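Local coordinates for protein cytosine-specific methyltransferase (Escherichia coli O157:H7 EDL933, PDB 3G7U) that probably methylates cytosine at carbon 5 in DNA, with S-adenosyl-L-methionine as the methyl donor, at residues 52-64 / 99-111. Residues are numbered along the deposited sequence; the frame is centred on the assembly and turned at random.
Sequences EDVSLLNAEIIKG and LYMHFYRLVSELQ
At the capped N-terminus of helix 59-66, R105 and E109 of helix 94-110 bind the backbone at L57 O and A59 N. The guanidinium of R105 comes end-on to L57 O, NH2 at 2.8 Å nearly in line with the carbonyl bond and NH1 at 2.9 Å on a lone pair, so two donors share one oxygen. Two further bonds in the guanidinium plane limit its rotation: NE donates to H102 ND1, and NH1 makes a salt bridge with E109 OE2, which it meets from above the carboxylate plane. The other oxygen, E109 OE1, accepts from A59 N at 2.9 Å in the first turn of the helix, which N58 caps by taking I61 N on OD1. In this Rossmann-like methyltransferase fold segments 59-64 and 99-110 run at 73° to each other, and F103 and V107 lie against strands of the central sheet. H102 offers a ring face to S55, whose CA sits 3.8 Å from the centroid in a CH-pi contact; an Asx turn at D53 holds S55 N. Beside these polar bonds, L106 CD1 meets V54 CG1 at 3.5 Å and CD2 reaches I62 CD1. With CG anti to the carbonyl carbon (chi1 -72°), L110 brings CD2 onto A59 CB at 3.6 Å, while CD1 meets I62 CD1 with the side chains crossed at about a right angle.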
ATOM      1  N   GLU A  52      -7.121 -10.712 -13.542  1.00 18.00           N
ATOM      2  CA  GLU A  52      -6.594 -11.939 -14.077  1.00 23.64           C
ATOM      3  C   GLU A  52      -5.625 -12.582 -13.103  1.00 26.37           C
ATOM      4  O   GLU A  52      -4.952 -11.912 -12.342  1.00 29.03           O
ATOM      5  CB  GLU A  52      -5.926 -11.673 -15.440  1.00 22.85           C
ATOM      6  CG  GLU A  52      -5.730 -12.972 -16.292  1.00 19.50           C
ATOM      7  CD  GLU A  52      -7.001 -13.762 -16.300  1.00 23.98           C
ATOM      8  OE1 GLU A  52      -7.832 -13.398 -17.110  1.00 26.54           O
ATOM      9  OE2 GLU A  52      -7.227 -14.643 -15.400  1.00 27.51           O
ATOM     10  N   ASP A  53      -5.613 -13.904 -13.157  1.00 25.21           N
ATOM     11  CA  ASP A  53      -4.623 -14.759 -12.616  1.00 28.24           C
ATOM     12  C   ASP A  53      -3.356 -14.597 -13.459  1.00 28.45           C
ATOM     13  O   ASP A  53      -3.360 -14.851 -14.683  1.00 27.42           O
ATOM     14  CB  ASP A  53      -5.206 -16.161 -12.764  1.00 24.00           C
ATOM     15  CG  ASP A  53      -4.448 -17.223 -11.979  1.00 36.88           C
ATOM     16  OD1 ASP A  53      -3.210 -17.178 -11.911  1.00 37.35           O
ATOM     17  OD2 ASP A  53      -5.117 -18.154 -11.474  1.00 42.10           O
ATOM     18  N   VAL A  54      -2.259 -14.207 -12.804  1.00 24.55           N
ATOM     19  CA  VAL A  54      -0.979 -13.957 -13.470  0.50 26.05           C
ATOM     20  C   VAL A  54      -0.452 -15.245 -14.147  1.00 27.87           C
ATOM     21  O   VAL A  54       0.340 -15.206 -15.088  1.00 32.00           O
ATOM     22  CB  VAL A  54       0.017 -13.278 -12.467  0.50 28.18           C
ATOM     23  CG1 VAL A  54       1.439 -13.584 -12.767  0.50 27.08           C
ATOM     24  CG2 VAL A  54      -0.190 -11.777 -12.434  0.50 30.81           C
ATOM     25  N   SER A  55      -0.907 -16.404 -13.671  1.00 29.31           N
ATOM     26  CA  SER A  55      -0.502 -17.677 -14.291  1.00 30.63           C
ATOM     27  C   SER A  55      -0.954 -17.848 -15.756  1.00 31.91           C
ATOM     28  O   SER A  55      -0.391 -18.672 -16.502  1.00 33.88           O
ATOM     29  CB  SER A  55      -0.955 -18.877 -13.458  1.00 30.15           C
ATOM     30  OG  SER A  55      -2.318 -19.172 -13.665  1.00 34.78           O
ATOM     31  N   LEU A  56      -1.948 -17.061 -16.142  1.00 26.33           N
ATOM     32  CA  LEU A  56      -2.553 -17.091 -17.483  1.00 24.85           C
ATOM     33  C   LEU A  56      -1.935 -16.007 -18.380  1.00 24.02           C
ATOM     34  O   LEU A  56      -2.413 -15.769 -19.499  1.00 28.90           O
ATOM     35  CB  LEU A  56      -4.068 -16.897 -17.368  1.00 21.66           C
ATOM     36  CG  LEU A  56      -4.845 -18.010 -16.615  1.00 27.75           C
ATOM     37  CD1 LEU A  56      -6.321 -17.734 -16.707  1.00 29.04           C
ATOM     38  CD2 LEU A  56      -4.526 -19.365 -17.249  1.00 28.38           C
ATOM     39  N   LEU A  57      -0.893 -15.335 -17.867  1.00 25.99           N
ATOM     40  CA  LEU A  57      -0.209 -14.237 -18.581  1.00 22.87           C
ATOM     41  C   LEU A  57       1.190 -14.645 -19.021  1.00 26.15           C
ATOM     42  O   LEU A  57       1.858 -15.467 -18.388  1.00 26.57           O
ATOM     43  CB  LEU A  57      -0.137 -12.931 -17.745  1.00 23.22           C
ATOM     44  CG  LEU A  57      -1.480 -12.358 -17.256  1.00 19.81           C
ATOM     45  CD1 LEU A  57      -1.235 -11.076 -16.453  1.00 23.35           C
ATOM     46  CD2 LEU A  57      -2.532 -12.129 -18.401  1.00 23.59           C
ATOM     47  N   ASN A  58       1.632 -14.031 -20.120  1.00 24.35           N
ATOM     48  CA  ASN A  58       3.013 -14.079 -20.548  1.00 22.73           C
ATOM     49  C   ASN A  58       3.315 -12.763 -21.261  1.00 18.12           C
ATOM     50  O   ASN A  58       2.420 -11.916 -21.419  1.00 25.41           O
ATOM     51  CB  ASN A  58       3.295 -15.294 -21.437  1.00 25.33           C
ATOM     52  CG  ASN A  58       2.483 -15.285 -22.714  1.00 24.72           C
ATOM     53  OD1 ASN A  58       2.276 -14.231 -23.316  1.00 25.36           O
ATOM     54  ND2 ASN A  58       1.982 -16.451 -23.106  1.00 25.98           N
ATOM     55  N   ALA A  59       4.576 -12.560 -21.654  1.00 19.72           N
ATOM     56  CA  ALA A  59       4.980 -11.298 -22.243  1.00 23.80           C
ATOM     57  C   ALA A  59       4.184 -10.955 -23.498  1.00 21.97           C
ATOM     58  O   ALA A  59       3.823  -9.800 -23.706  1.00 22.62           O
ATOM     59  CB  ALA A  59       6.510 -11.361 -22.574  1.00 26.45           C
ATOM     60  N   GLU A  60       3.918 -11.948 -24.340  1.00 27.02           N
ATOM     61  CA  GLU A  60       3.199 -11.673 -25.608  1.00 31.09           C
ATOM     62  C   GLU A  60       1.741 -11.290 -25.362  1.00 25.30           C
ATOM     63  O   GLU A  60       1.192 -10.415 -26.033  1.00 26.92           O
ATOM     64  CB  GLU A  60       3.265 -12.878 -26.562  1.00 34.20           C
ATOM     65  CG  GLU A  60       4.499 -12.883 -27.463  1.00 49.55           C
ATOM     66  CD  GLU A  60       4.637 -11.604 -28.327  1.00 56.98           C
ATOM     67  OE1 GLU A  60       3.665 -11.187 -29.003  1.00 61.22           O
ATOM     68  OE2 GLU A  60       5.736 -11.015 -28.332  1.00 59.10           O
ATOM     69  N   ILE A  61       1.123 -11.942 -24.382  1.00 22.65           N
ATOM     70  CA  ILE A  61      -0.276 -11.649 -24.050  1.00 21.77           C
ATOM     71  C   ILE A  61      -0.329 -10.218 -23.536  1.00 21.76           C
ATOM     72  O   ILE A  61      -1.181  -9.394 -23.951  1.00 21.87           O
ATOM     73  CB  ILE A  61      -0.802 -12.674 -23.006  1.00 23.87           C
ATOM     74  CG1 ILE A  61      -0.978 -14.017 -23.713  1.00 26.02           C
ATOM     75  CG2 ILE A  61      -2.145 -12.261 -22.427  1.00 22.99           C
ATOM     76  CD1 ILE A  61      -1.351 -15.128 -22.786  1.00 25.05           C
ATOM     77  N   ILE A  62       0.597  -9.912 -22.634  1.00 23.77           N
ATOM     78  CA  ILE A  62       0.667  -8.542 -22.082  1.00 19.62           C
ATOM     79  C   ILE A  62       0.908  -7.447 -23.122  1.00 23.98           C
ATOM     80  O   ILE A  62       0.258  -6.396 -23.096  1.00 21.63           O
ATOM     81  CB  ILE A  62       1.674  -8.463 -20.896  1.00 24.35           C
ATOM     82  CG1 ILE A  62       1.045  -9.187 -19.702  1.00 24.84           C
ATOM     83  CG2 ILE A  62       1.935  -7.011 -20.537  1.00 22.87           C
ATOM     84  CD1 ILE A  62       2.011  -9.546 -18.558  1.00 22.77           C
ATOM     85  N   LYS A  63       1.825  -7.690 -24.058  1.00 24.91           N
ATOM     86  CA  LYS A  63       2.034  -6.730 -25.162  1.00 27.90           C
ATOM     87  C   LYS A  63       0.770  -6.592 -26.029  1.00 25.90           C
ATOM     88  O   LYS A  63       0.449  -5.487 -26.487  1.00 25.95           O
ATOM     89  CB  LYS A  63       3.241  -7.150 -26.021  1.00 28.86           C
ATOM     90  CG  LYS A  63       4.598  -7.040 -25.321  1.00 31.03           C
ATOM     91  CD  LYS A  63       5.628  -7.976 -26.004  1.00 31.85           C
ATOM     92  CE  LYS A  63       7.021  -7.819 -25.415  1.00 35.24           C
ATOM     93  NZ  LYS A  63       7.943  -8.870 -25.965  1.00 41.68           N
ATOM     94  N   GLY A  64       0.053  -7.697 -26.195  1.00 24.97           N
ATOM     95  CA  GLY A  64      -1.257  -7.743 -26.863  1.00 26.95           C
ATOM     96  C   GLY A  64      -2.310  -6.894 -26.206  1.00 27.06           C
ATOM     97  O   GLY A  64      -3.119  -6.275 -26.879  1.00 25.66           O
ATOM     98  N   LEU A  99       2.315 -18.761  -7.922  1.00 29.17           N
ATOM     99  CA  LEU A  99       2.195 -17.338  -8.317  1.00 27.39           C
ATOM    100  C   LEU A  99       3.463 -16.509  -8.107  1.00 29.80           C
ATOM    101  O   LEU A  99       3.769 -15.585  -8.886  1.00 27.74           O
ATOM    102  CB  LEU A  99       0.986 -16.670  -7.640  1.00 27.55           C
ATOM    103  CG  LEU A  99      -0.385 -17.211  -8.074  1.00 31.98           C
ATOM    104  CD1 LEU A  99      -1.472 -16.720  -7.149  1.00 35.12           C
ATOM    105  CD2 LEU A  99      -0.703 -16.885  -9.526  1.00 29.42           C
ATOM    106  N   TYR A 100       4.198 -16.830  -7.040  1.00 27.26           N
ATOM    107  CA  TYR A 100       5.495 -16.215  -6.773  1.00 28.57           C
ATOM    108  C   TYR A 100       6.430 -16.349  -7.960  1.00 26.79           C
ATOM    109  O   TYR A 100       7.051 -15.379  -8.395  1.00 28.41           O
ATOM    110  CB  TYR A 100       6.141 -16.887  -5.539  1.00 28.65           C
ATOM    111  CG  TYR A 100       7.417 -16.219  -5.087  1.00 30.67           C
ATOM    112  CD1 TYR A 100       7.374 -15.096  -4.264  1.00 29.67           C
ATOM    113  CD2 TYR A 100       8.673 -16.699  -5.480  1.00 34.39           C
ATOM    114  CE1 TYR A 100       8.518 -14.453  -3.861  1.00 30.97           C
ATOM    115  CE2 TYR A 100       9.852 -16.039  -5.065  1.00 31.63           C
ATOM    116  CZ  TYR A 100       9.745 -14.922  -4.241  1.00 33.35           C
ATOM    117  OH  TYR A 100      10.857 -14.241  -3.804  1.00 34.83           O
ATOM    118  N   MET A 101       6.532 -17.586  -8.458  1.00 29.00           N
ATOM    119  CA  MET A 101       7.400 -17.909  -9.585  1.00 30.54           C
ATOM    120  C   MET A 101       6.952 -17.247 -10.892  1.00 28.15           C
ATOM    121  O   MET A 101       7.798 -16.882 -11.710  1.00 28.11           O
ATOM    122  CB  MET A 101       7.457 -19.423  -9.780  1.00 28.77           C
ATOM    123  CG  MET A 101       8.321 -20.201  -8.752  1.00 40.76           C
ATOM    124  SD  MET A 101      10.050 -19.675  -8.647  1.00 42.04           S
ATOM    125  CE  MET A 101      10.527 -19.342 -10.355  1.00 33.97           C
ATOM    126  N   HIS A 102       5.636 -17.068 -11.061  1.00 28.19           N
ATOM    127  CA  HIS A 102       5.074 -16.379 -12.256  1.00 24.98           C
ATOM    128  C   HIS A 102       5.423 -14.914 -12.304  1.00 25.14           C
ATOM    129  O   HIS A 102       5.591 -14.348 -13.389  1.00 24.60           O
ATOM    130  CB  HIS A 102       3.549 -16.530 -12.310  1.00 23.70           C
ATOM    131  CG  HIS A 102       3.086 -17.907 -12.658  1.00 26.93           C
ATOM    132  ND1 HIS A 102       3.463 -18.545 -13.817  1.00 32.97           N
ATOM    133  CD2 HIS A 102       2.294 -18.778 -11.989  1.00 31.39           C
ATOM    134  CE1 HIS A 102       2.907 -19.742 -13.856  1.00 32.08           C
ATOM    135  NE2 HIS A 102       2.206 -19.916 -12.752  1.00 31.88           N
ATOM    136  N   PHE A 103       5.520 -14.265 -11.138  1.00 23.33           N
ATOM    137  CA  PHE A 103       5.992 -12.884 -11.097  1.00 23.97           C
ATOM    138  C   PHE A 103       7.357 -12.807 -11.766  1.00 23.05           C
ATOM    139  O   PHE A 103       7.621 -11.931 -12.610  1.00 23.21           O
ATOM    140  CB  PHE A 103       6.098 -12.327  -9.643  1.00 22.37           C
ATOM    141  CG  PHE A 103       6.574 -10.891  -9.549  1.00 19.17           C
ATOM    142  CD1 PHE A 103       5.663  -9.857  -9.583  1.00 24.87           C
ATOM    143  CD2 PHE A 103       7.933 -10.582  -9.349  1.00 18.69           C
ATOM    144  CE1 PHE A 103       6.096  -8.553  -9.490  1.00 20.60           C
ATOM    145  CE2 PHE A 103       8.370  -9.292  -9.264  1.00 18.93           C
ATOM    146  CZ  PHE A 103       7.464  -8.271  -9.322  1.00 22.45           C
ATOM    147  N   TYR A 104       8.251 -13.673 -11.324  1.00 23.58           N
ATOM    148  CA  TYR A 104       9.623 -13.645 -11.793  1.00 24.99           C
ATOM    149  C   TYR A 104       9.738 -14.179 -13.231  1.00 21.62           C
ATOM    150  O   TYR A 104      10.595 -13.723 -13.959  1.00 26.24           O
ATOM    151  CB  TYR A 104      10.570 -14.367 -10.830  1.00 24.38           C
ATOM    152  CG  TYR A 104      10.766 -13.512  -9.600  1.00 25.30           C
ATOM    153  CD1 TYR A 104      11.643 -12.454  -9.625  1.00 24.97           C
ATOM    154  CD2 TYR A 104      10.023 -13.739  -8.434  1.00 29.10           C
ATOM    155  CE1 TYR A 104      11.805 -11.604  -8.522  1.00 25.28           C
ATOM    156  CE2 TYR A 104      10.193 -12.910  -7.305  1.00 24.35           C
ATOM    157  CZ  TYR A 104      11.077 -11.861  -7.362  1.00 28.04           C
ATOM    158  OH  TYR A 104      11.261 -11.036  -6.279  1.00 30.43           O
ATOM    159  N   ARG A 105       8.849 -15.081 -13.608  1.00 22.89           N
ATOM    160  CA  ARG A 105       8.784 -15.500 -15.026  1.00 24.34           C
ATOM    161  C   ARG A 105       8.463 -14.310 -15.907  1.00 25.90           C
ATOM    162  O   ARG A 105       9.097 -14.098 -16.944  1.00 27.09           O
ATOM    163  CB  ARG A 105       7.792 -16.645 -15.226  1.00 27.40           C
ATOM    164  CG  ARG A 105       7.566 -17.014 -16.681  1.00 25.18           C
ATOM    165  CD  ARG A 105       6.523 -18.131 -16.844  1.00 26.70           C
ATOM    166  NE  ARG A 105       5.201 -17.808 -16.274  1.00 28.93           N
ATOM    167  CZ  ARG A 105       4.298 -16.992 -16.828  1.00 30.92           C
ATOM    168  NH1 ARG A 105       4.555 -16.388 -17.992  1.00 28.21           N
ATOM    169  NH2 ARG A 105       3.123 -16.772 -16.224  1.00 28.27           N
ATOM    170  N   LEU A 106       7.480 -13.512 -15.496  1.00 25.55           N
ATOM    171  CA  LEU A 106       7.084 -12.325 -16.248  1.00 24.75           C
ATOM    172  C   LEU A 106       8.177 -11.295 -16.328  1.00 24.73           C
ATOM    173  O   LEU A 106       8.361 -10.669 -17.358  1.00 25.29           O
ATOM    174  CB  LEU A 106       5.795 -11.723 -15.681  1.00 24.93           C
ATOM    175  CG  LEU A 106       4.550 -12.553 -15.973  1.00 24.25           C
ATOM    176  CD1 LEU A 106       3.336 -11.960 -15.279  1.00 25.36           C
ATOM    177  CD2 LEU A 106       4.306 -12.549 -17.494  1.00 24.27           C
ATOM    178  N   VAL A 107       8.913 -11.086 -15.243  1.00 23.92           N
ATOM    179  CA  VAL A 107      10.054 -10.185 -15.300  1.00 22.68           C
ATOM    180  C   VAL A 107      11.097 -10.671 -16.367  1.00 23.67           C
ATOM    181  O   VAL A 107      11.656  -9.884 -17.144  1.00 28.11           O
ATOM    182  CB  VAL A 107      10.726 -10.039 -13.911  1.00 26.72           C
ATOM    183  CG1 VAL A 107      12.065  -9.344 -14.053  1.00 28.04           C
ATOM    184  CG2 VAL A 107       9.800  -9.251 -12.938  1.00 20.69           C
ATOM    185  N   SER A 108      11.335 -11.964 -16.356  1.00 27.92           N
ATOM    186  CA  SER A 108      12.327 -12.579 -17.218  1.00 32.29           C
ATOM    187  C   SER A 108      11.890 -12.429 -18.689  1.00 31.72           C
ATOM    188  O   SER A 108      12.686 -12.040 -19.546  1.00 31.70           O
ATOM    189  CB  SER A 108      12.423 -14.057 -16.873  1.00 32.03           C
ATOM    190  OG  SER A 108      13.461 -14.642 -17.638  1.00 45.30           O
ATOM    191  N   GLU A 109      10.607 -12.697 -18.937  1.00 28.02           N
ATOM    192  CA  GLU A 109      10.026 -12.628 -20.290  1.00 27.59           C
ATOM    193  C   GLU A 109       9.939 -11.192 -20.793  1.00 30.49           C
ATOM    194  O   GLU A 109      10.173 -10.909 -21.975  1.00 28.55           O
ATOM    195  CB  GLU A 109       8.639 -13.276 -20.288  1.00 25.23           C
ATOM    196  CG  GLU A 109       8.603 -14.801 -20.062  1.00 27.46           C
ATOM    197  CD  GLU A 109       7.192 -15.313 -20.059  1.00 28.44           C
ATOM    198  OE1 GLU A 109       6.301 -14.462 -20.255  1.00 32.51           O
ATOM    199  OE2 GLU A 109       6.950 -16.533 -19.900  1.00 32.63           O
ATOM    200  N   LEU A 110       9.578 -10.256 -19.915  1.00 25.13           N
ATOM    201  CA  LEU A 110       9.393  -8.880 -20.347  1.00 26.81           C
ATOM    202  C   LEU A 110      10.634  -8.018 -20.343  1.00 30.10           C
ATOM    203  O   LEU A 110      10.655  -6.976 -21.006  1.00 28.02           O
ATOM    204  CB  LEU A 110       8.277  -8.178 -19.572  1.00 25.81           C
ATOM    205  CG  LEU A 110       6.836  -8.612 -19.906  1.00 25.13           C
ATOM    206  CD1 LEU A 110       5.835  -8.203 -18.822  1.00 30.22           C
ATOM    207  CD2 LEU A 110       6.443  -7.999 -21.258  1.00 29.35           C
ATOM    208  N   GLN A 111      11.653  -8.434 -19.596  1.00 28.55           N
ATOM    209  CA  GLN A 111      12.911  -7.665 -19.515  1.00 29.22           C
ATOM    210  C   GLN A 111      12.760  -6.162 -19.211  1.00 27.85           C
ATOM    211  O   GLN A 111      13.276  -5.335 -19.955  1.00 23.89           O
ATOM    212  CB  GLN A 111      13.780  -7.881 -20.798  1.00 29.07           C
ATOM    213  CG  GLN A 111      14.163  -9.337 -21.026  1.00 32.99           C
ATOM    214  CD  GLN A 111      15.306  -9.762 -20.125  1.00 36.48           C
ATOM    215  OE1 GLN A 111      16.312  -9.065 -20.043  1.00 42.05           O
ATOM    216  NE2 GLN A 111      15.161 -10.902 -19.453  1.00 32.15           N
TER